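Local coordinates for protein 3-oxo-tetronate kinase (Haemophilus influenzae, PDB 1YZY) that catalyses the ATP-dependent phosphorylation of 3-oxo-tetronate to 3-oxo-tetronate 4-phosphate, at residues G125-F128 with L133-E136; F350-A353 with T357-I360; V380-A385 with F391-S396. All blocks are in the same frame, centred on the assembly; numbering follows the deposited sequence.

Contact 1 lies in the sugar-binding N-terminal part, its centre about 35 Å or more from the centres of the other two, while contacts 2 and 3 touch each other in the nucleotide-binding C-terminal part. Both of these are buried and share one sheet: strand 350-353 of contact 2 runs beside strand 391-395 of contact 3, and Phe350 N lies 2.8 Å from Phe391 O, a probable hydrogen bond. Contact 1 is only partly buried, a small hairpin joined by one backbone bond and leucine-aromatic packing. Contact 2 relies on a hydroxyl chain beside a probable ATP loop, whereas contact 3 combines CH-pi packing with a water-bridged strand pair.

Contact 1: residues G125-F128 with L133-E136; sequences GYLF and LLSE
Phe128 and Leu133 form an antiparallel non-hydrogen-bonded pair with their CA atoms 4.3 Å apart, and beside it Leu134 N donates to Leu127 O over 2.9 Å, at an N-H...O angle of 148°. The two segments are the arms of a short beta hairpin, strand 126-129 turning back into strand 132-133, within a three-stranded antiparallel sheet. Past Leu133 the chain curls into a 3-10 turn, evidenced by the backbone bond from Glu136 N to Leu133 O.

The CB atoms of the Phe128-Leu133 pair set off in diverging directions, yet the leucine comes back to the ring. Its CG stands anti to the carbonyl carbon (chi1 -76°), which, with chi2 at 154°, brings CD2 over one face of the Phe128 ring, 4.1 Å from the centroid, a CH-pi contact. The same methyl reaches Tyr126, two residues earlier on the strand, with CD2 4.1 Å from Tyr126 CD1 in an oblique approach. Leu133 thus packs alongside both aromatic residues, which project from the same side of strand 126-128.

Leu127 and Leu134 occupy the other, buried side. Here strand 120-123 adds Ile122 against Leu127, while Met147 packs on Leu134. Phe128 pairs through its backbone with Thr121 of strand 120-123 within the sheet, and Leu127 with Ala150 of a loop. Across the contact the two buried leucines cross obliquely, and Leu127 CD2 sets against both methyls of Leu134, CD2 at 4.0 Å and CD1 at 4.1 Å.

Contact 2: residues F350-A353 with T357-I360; sequences FITA and TSSI
Thr352 is the first residue of strand 350-353 to meet helix 357-360, and its CA lies 5.5 Å from that of Ser358. Its OG1 sits between the backbone N and the carbonyl carbon (chi1 56°), a placing that turns the hydroxyl onto the helix, where it donates to Ser358 OG over 2.9 Å. Ser358 OG in turn bonds to Gly354 O, one helical turn back, so two hydrogen bonds grip this buried oxygen and the threonine hydroxyl is tied indirectly to the segment linking strand and helix.

Ala353 follows. Its methyl points away from the helix, and the backbone carbonyl makes the contact instead, with Ala353 O 3.5 Å from Thr357 CB in van der Waals packing. Thr357 CG2 comes only loosely toward Thr352 CB, 4.5 Å away.

The strand, glycine-rich turn and helix form a compact beta-loop-alpha unit. Gly354, Gly355, Glu356 and Thr357 probably bind ATP, as in related kinases, and the Ala353 side chain is about 5 Å from that of Ser254, another probable ATP residue.

Phe335 of helix 324-345 packs on Thr357, while Phe405 of helix 404-410 covers Ala353. Strand 248-252 lies along one side of strand 349-353, placing Ser252 against Ala353, and on the other side strand 391-395 brings Leu394 against both Thr352 and Ser358.

Contact 3: residues V380-A385 with F391-S396; sequences VPWLKA and FLALKS
Leu383 and Leu392 loosely exchange the backbone bonds of this antiparallel hairpin. Leu383 N reaches Leu392 O at 2.9 Å but bent, 138° at the hydrogen; the return bond, Leu392 N to Leu383 O, is 3.2 Å long and enters 61° out of the carbonyl plane. The strand axes lie at 141°, and at the far end the CA atoms of Val380 and Lys395 stand 5.9 Å apart. Toward that end a water donates to Pro381 O and accepts from Leu394 N.

On one side Ala393 CB sits over the six-membered ring of Trp382, 3.9 Å from its centroid, while Lys384 sets CG over one face of the Phe391 ring, toward its rim, 3.8 Å from the centroid. On the other side the Leu383 and Leu394 side chains cross at about a right angle, CD1 to CD1 3.6 Å.

Further out, Trp382 NE1 bonds to Ala408 O, which helps fix the indole, and Lys395, whose side chain passes beside the probable ATP residue Gly397, bonds through NZ to Gln262, Thr259 and Ser396 O. Lys384 NZ donates to Ala385 O. With backbone bonding this loose, apolar and CH-pi packing and the water must make up much of the join.

Contact 1: residues G125-F128 with L133-E136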
loop_
_atom_site.group_PDB
_atom_site.type_symbol
_atom_site.label_atom_id
_atom_site.label_comp_id
_atom_site.label_asym_id
_atom_site.label_seq_id
_atom_site.Cartn_x
_atom_site.Cartn_y
_atom_site.Cartn_z
ATOM N N GLY A 125 17.891 -9.282 -17.943
ATOM C CA GLY A 125 16.718 -10.001 -17.489
ATOM C C GLY A 125 16.884 -10.613 -16.116
ATOM O O GLY A 125 15.953 -11.232 -15.613
ATOM N N TYR A 126 18.073 -10.485 -15.533
ATOM C CA TYR A 126 18.343 -11.017 -14.199
ATOM C C TYR A 126 17.993 -9.958 -13.154
ATOM O O TYR A 126 18.415 -8.804 -13.277
ATOM C CB TYR A 126 19.827 -11.372 -14.033
ATOM C CG TYR A 126 20.321 -12.517 -14.876
ATOM C CD1 TYR A 126 20.540 -13.773 -14.313
ATOM C CD2 TYR A 126 20.586 -12.345 -16.236
ATOM C CE1 TYR A 126 21.010 -14.833 -15.084
ATOM C CE2 TYR A 126 21.059 -13.394 -17.017
ATOM C CZ TYR A 126 21.271 -14.639 -16.438
ATOM O OH TYR A 126 21.758 -15.683 -17.201
ATOM N N LEU A 127 17.256 -10.354 -12.120
ATOM C CA LEU A 127 16.874 -9.429 -11.060
ATOM C C LEU A 127 17.909 -9.419 -9.950
ATOM O O LEU A 127 18.374 -10.472 -9.500
ATOM C CB LEU A 127 15.494 -9.788 -10.488
ATOM C CG LEU A 127 14.891 -8.887 -9.400
ATOM C CD1 LEU A 127 14.568 -7.511 -9.961
ATOM C CD2 LEU A 127 13.621 -9.526 -8.860
ATOM N N PHE A 128 18.307 -8.218 -9.552
ATOM C CA PHE A 128 19.266 -8.042 -8.479
ATOM C C PHE A 128 18.533 -7.390 -7.316
ATOM O O PHE A 128 17.608 -6.604 -7.512
ATOM C CB PHE A 128 20.443 -7.159 -8.932
ATOM C CG PHE A 128 21.387 -7.845 -9.893
ATOM C CD1 PHE A 128 22.573 -8.417 -9.435
ATOM C CD2 PHE A 128 21.084 -7.933 -11.250
ATOM C CE1 PHE A 128 23.442 -9.069 -10.310
ATOM C CE2 PHE A 128 21.947 -8.584 -12.140
ATOM C CZ PHE A 128 23.127 -9.153 -11.664
ATOM N N LEU A 133 22.424 -11.040 -6.751
ATOM C CA LEU A 133 21.395 -11.651 -7.583
ATOM C C LEU A 133 20.233 -12.032 -6.668
ATOM O O LEU A 133 20.443 -12.300 -5.483
ATOM C CB LEU A 133 21.942 -12.927 -8.233
ATOM C CG LEU A 133 22.896 -12.804 -9.421
ATOM C CD1 LEU A 133 23.790 -14.018 -9.513
ATOM C CD2 LEU A 133 22.102 -12.615 -10.699
ATOM N N LEU A 134 19.020 -12.053 -7.217
ATOM C CA LEU A 134 17.825 -12.436 -6.464
ATOM C C LEU A 134 18.061 -13.800 -5.812
ATOM O O LEU A 134 17.770 -14.002 -4.638
ATOM C CB LEU A 134 16.631 -12.530 -7.411
ATOM C CG LEU A 134 15.320 -13.081 -6.847
ATOM C CD1 LEU A 134 14.719 -12.090 -5.853
ATOM C CD2 LEU A 134 14.358 -13.338 -7.999
ATOM N N SER A 135 18.588 -14.732 -6.602
ATOM C CA SER A 135 18.888 -16.081 -6.140
ATOM C C SER A 135 19.948 -16.148 -5.031
ATOM O O SER A 135 20.152 -17.205 -4.418
ATOM C CB SER A 135 19.319 -16.940 -7.330
ATOM O OG SER A 135 20.389 -16.348 -8.052
ATOM N N GLU A 136 20.641 -15.038 -4.793
ATOM C CA GLU A 136 21.675 -14.979 -3.765
ATOM C C GLU A 136 21.263 -14.157 -2.544
ATOM O O GLU A 136 22.002 -14.082 -1.557
ATOM C CB GLU A 136 22.958 -14.390 -4.344
ATOM C CG GLU A 136 23.585 -15.207 -5.443
ATOM C CD GLU A 136 25.033 -14.837 -5.693
ATOM O OE1 GLU A 136 25.587 -14.017 -4.938
ATOM O OE2 GLU A 136 25.628 -15.384 -6.641
#

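Contact 2: residues F350-A353 with T357-I360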
loop_
_atom_site.group_PDB
_atom_site.type_symbol
_atom_site.label_atom_id
_atom_site.label_comp_id
_atom_site.label_asym_id
_atom_site.label_seq_id
_atom_site.Cartn_x
_atom_site.Cartn_y
_atom_site.Cartn_z
ATOM N N PHE A 350 -8.936 11.004 12.485
ATOM C CA PHE A 350 -8.421 9.960 13.370
ATOM C C PHE A 350 -6.961 9.647 13.054
ATOM O O PHE A 350 -6.615 9.328 11.920
ATOM C CB PHE A 350 -9.241 8.677 13.229
ATOM C CG PHE A 350 -10.679 8.824 13.623
ATOM C CD1 PHE A 350 -11.120 8.369 14.863
ATOM C CD2 PHE A 350 -11.594 9.410 12.759
ATOM C CE1 PHE A 350 -12.459 8.498 15.238
ATOM C CE2 PHE A 350 -12.928 9.546 13.119
ATOM C CZ PHE A 350 -13.363 9.088 14.364
ATOM N N ILE A 351 -6.107 9.735 14.064
ATOM C CA ILE A 351 -4.688 9.447 13.903
ATOM C C ILE A 351 -4.365 8.226 14.761
ATOM O O ILE A 351 -4.302 8.316 15.982
ATOM C CB ILE A 351 -3.827 10.655 14.352
ATOM C CG1 ILE A 351 -4.229 11.904 13.561
ATOM C CG2 ILE A 351 -2.343 10.362 14.157
ATOM C CD1 ILE A 351 -3.545 13.153 14.023
ATOM N N THR A 352 -4.205 7.077 14.122
ATOM C CA THR A 352 -3.906 5.845 14.844
ATOM C C THR A 352 -2.437 5.425 14.772
ATOM O O THR A 352 -1.692 5.844 13.877
ATOM C CB THR A 352 -4.795 4.687 14.342
ATOM O OG1 THR A 352 -4.623 4.523 12.929
ATOM C CG2 THR A 352 -6.272 4.989 14.620
ATOM N N ALA A 353 -2.015 4.637 15.754
ATOM C CA ALA A 353 -0.648 4.138 15.814
ATOM C C ALA A 353 -0.680 2.644 16.115
ATOM O O ALA A 353 -1.284 2.215 17.099
ATOM C CB ALA A 353 0.136 4.872 16.878
ATOM N N THR A 357 -4.263 -1.667 15.920
ATOM C CA THR A 357 -5.117 -0.546 16.314
ATOM C C THR A 357 -5.736 0.142 15.087
ATOM O O THR A 357 -6.916 0.498 15.089
ATOM C CB THR A 357 -4.337 0.496 17.156
ATOM O OG1 THR A 357 -3.821 -0.128 18.337
ATOM C CG2 THR A 357 -5.244 1.643 17.562
ATOM N N SER A 358 -4.944 0.312 14.035
ATOM C CA SER A 358 -5.424 0.952 12.817
ATOM C C SER A 358 -6.476 0.107 12.104
ATOM O O SER A 358 -7.472 0.635 11.607
ATOM C CB SER A 358 -4.249 1.235 11.860
ATOM O OG SER A 358 -3.273 2.054 12.473
ATOM N N SER A 359 -6.231 -1.197 12.017
ATOM C CA SER A 359 -7.151 -2.112 11.345
ATOM C C SER A 359 -8.510 -2.144 12.029
ATOM O O SER A 359 -9.545 -2.062 11.365
ATOM C CB SER A 359 -6.568 -3.534 11.298
ATOM O OG SER A 359 -5.450 -3.624 10.427
ATOM N N ILE A 360 -8.490 -2.269 13.356
ATOM C CA ILE A 360 -9.709 -2.332 14.168
ATOM C C ILE A 360 -10.576 -1.068 14.054
ATOM O O ILE A 360 -11.802 -1.169 13.936
ATOM C CB ILE A 360 -9.371 -2.651 15.662
ATOM C CG1 ILE A 360 -10.539 -3.381 16.320
ATOM C CG2 ILE A 360 -9.014 -1.389 16.446
ATOM C CD1 ILE A 360 -10.667 -4.821 15.874
#

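Contact 3: residues V380-A385 with F391-S396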
loop_
_atom_site.group_PDB
_atom_site.type_symbol
_atom_site.label_atom_id
_atom_site.label_comp_id
_atom_site.label_asym_id
_atom_site.label_seq_id
_atom_site.Cartn_x
_atom_site.Cartn_y
_atom_site.Cartn_z
ATOM N N VAL A 380 3.171 6.834 5.530
ATOM C CA VAL A 380 2.025 7.350 6.272
ATOM C C VAL A 380 1.335 8.541 5.594
ATOM O O VAL A 380 1.600 9.694 5.928
ATOM C CB VAL A 380 2.414 7.773 7.713
ATOM C CG1 VAL A 380 1.166 7.956 8.560
ATOM C CG2 VAL A 380 3.333 6.746 8.349
ATOM N N PRO A 381 0.506 8.283 4.573
ATOM C CA PRO A 381 -0.178 9.400 3.917
ATOM C C PRO A 381 -1.488 9.759 4.650
ATOM O O PRO A 381 -1.938 9.027 5.545
ATOM C CB PRO A 381 -0.467 8.833 2.525
ATOM C CG PRO A 381 -0.730 7.394 2.808
ATOM C CD PRO A 381 0.374 7.045 3.780
ATOM N N TRP A 382 -2.059 10.911 4.318
ATOM C CA TRP A 382 -3.328 11.314 4.902
ATOM C C TRP A 382 -4.379 10.610 4.058
ATOM O O TRP A 382 -4.220 10.493 2.839
ATOM C CB TRP A 382 -3.520 12.836 4.829
ATOM C CG TRP A 382 -3.215 13.519 6.118
ATOM C CD1 TRP A 382 -2.220 14.425 6.355
ATOM C CD2 TRP A 382 -3.874 13.301 7.376
ATOM N NE1 TRP A 382 -2.210 14.781 7.688
ATOM C CE2 TRP A 382 -3.214 14.106 8.336
ATOM C CE3 TRP A 382 -4.954 12.504 7.787
ATOM C CZ2 TRP A 382 -3.601 14.136 9.685
ATOM C CZ3 TRP A 382 -5.339 12.533 9.125
ATOM C CH2 TRP A 382 -4.661 13.345 10.059
ATOM N N LEU A 383 -5.441 10.135 4.700
ATOM C CA LEU A 383 -6.503 9.428 3.998
ATOM C C LEU A 383 -7.859 10.097 4.207
ATOM O O LEU A 383 -8.014 10.970 5.047
ATOM C CB LEU A 383 -6.592 7.988 4.516
ATOM C CG LEU A 383 -5.378 7.057 4.551
ATOM C CD1 LEU A 383 -5.707 5.794 5.363
ATOM C CD2 LEU A 383 -4.966 6.682 3.135
ATOM N N LYS A 384 -8.819 9.733 3.373
ATOM C CA LYS A 384 -10.171 10.223 3.518
ATOM C C LYS A 384 -11.047 9.121 2.984
ATOM O O LYS A 384 -10.841 8.642 1.876
ATOM C CB LYS A 384 -10.456 11.507 2.755
ATOM C CG LYS A 384 -11.816 12.086 3.172
ATOM C CD LYS A 384 -12.269 13.252 2.326
ATOM C CE LYS A 384 -12.932 12.792 1.036
ATOM N NZ LYS A 384 -14.153 11.972 1.286
ATOM N N ALA A 385 -11.995 8.688 3.804
ATOM C CA ALA A 385 -12.910 7.627 3.437
ATOM C C ALA A 385 -13.670 7.992 2.178
ATOM O O ALA A 385 -13.874 9.168 1.888
ATOM C CB ALA A 385 -13.878 7.371 4.583
ATOM N N PHE A 391 -11.232 11.763 7.837
ATOM C CA PHE A 391 -9.814 11.624 7.533
ATOM C C PHE A 391 -9.107 10.759 8.560
ATOM O O PHE A 391 -9.435 10.795 9.747
ATOM C CB PHE A 391 -9.147 13.005 7.451
ATOM C CG PHE A 391 -9.762 13.919 6.411
ATOM C CD1 PHE A 391 -9.255 13.966 5.114
ATOM C CD2 PHE A 391 -10.864 14.711 6.722
ATOM C CE1 PHE A 391 -9.838 14.788 4.140
ATOM C CE2 PHE A 391 -11.452 15.533 5.755
ATOM C CZ PHE A 391 -10.935 15.568 4.461
ATOM N N LEU A 392 -8.151 9.959 8.095
ATOM C CA LEU A 392 -7.385 9.072 8.972
ATOM C C LEU A 392 -5.896 9.008 8.606
ATOM O O LEU A 392 -5.526 9.095 7.437
ATOM C CB LEU A 392 -7.957 7.650 8.934
ATOM C CG LEU A 392 -9.471 7.429 8.954
ATOM C CD1 LEU A 392 -10.067 7.660 7.556
ATOM C CD2 LEU A 392 -9.755 6.012 9.419
ATOM N N ALA A 393 -5.053 8.884 9.623
ATOM C CA ALA A 393 -3.611 8.764 9.454
ATOM C C ALA A 393 -3.265 7.496 10.218
ATOM O O ALA A 393 -3.276 7.481 11.451
ATOM C CB ALA A 393 -2.887 9.963 10.059
ATOM N N LEU A 394 -3.009 6.426 9.473
ATOM C CA LEU A 394 -2.691 5.128 10.055
ATOM C C LEU A 394 -1.183 4.906 10.094
ATOM O O LEU A 394 -0.548 4.704 9.054
ATOM C CB LEU A 394 -3.377 4.034 9.232
ATOM C CG LEU A 394 -4.819 4.364 8.815
ATOM C CD1 LEU A 394 -5.351 3.296 7.872
ATOM C CD2 LEU A 394 -5.727 4.513 10.037
ATOM N N LYS A 395 -0.604 4.962 11.290
ATOM C CA LYS A 395 0.832 4.787 11.447
ATOM C C LYS A 395 1.253 3.438 12.027
ATOM O O LYS A 395 1.112 3.212 13.227
ATOM C CB LYS A 395 1.407 5.902 12.330
ATOM C CG LYS A 395 2.939 5.898 12.421
ATOM C CD LYS A 395 3.435 6.356 13.786
ATOM C CE LYS A 395 3.265 5.273 14.850
ATOM N NZ LYS A 395 4.506 4.486 15.078
ATOM N N SER A 396 1.813 2.564 11.192
ATOM C CA SER A 396 2.292 1.272 11.683
ATOM C C SER A 396 3.430 1.638 12.667
ATOM O O SER A 396 3.926 2.768 12.695
ATOM C CB SER A 396 2.729 0.356 10.535
ATOM O OG SER A 396 1.855 -0.763 10.410
HETATM O O HOH W 1 -2.417 6.487 6.839
#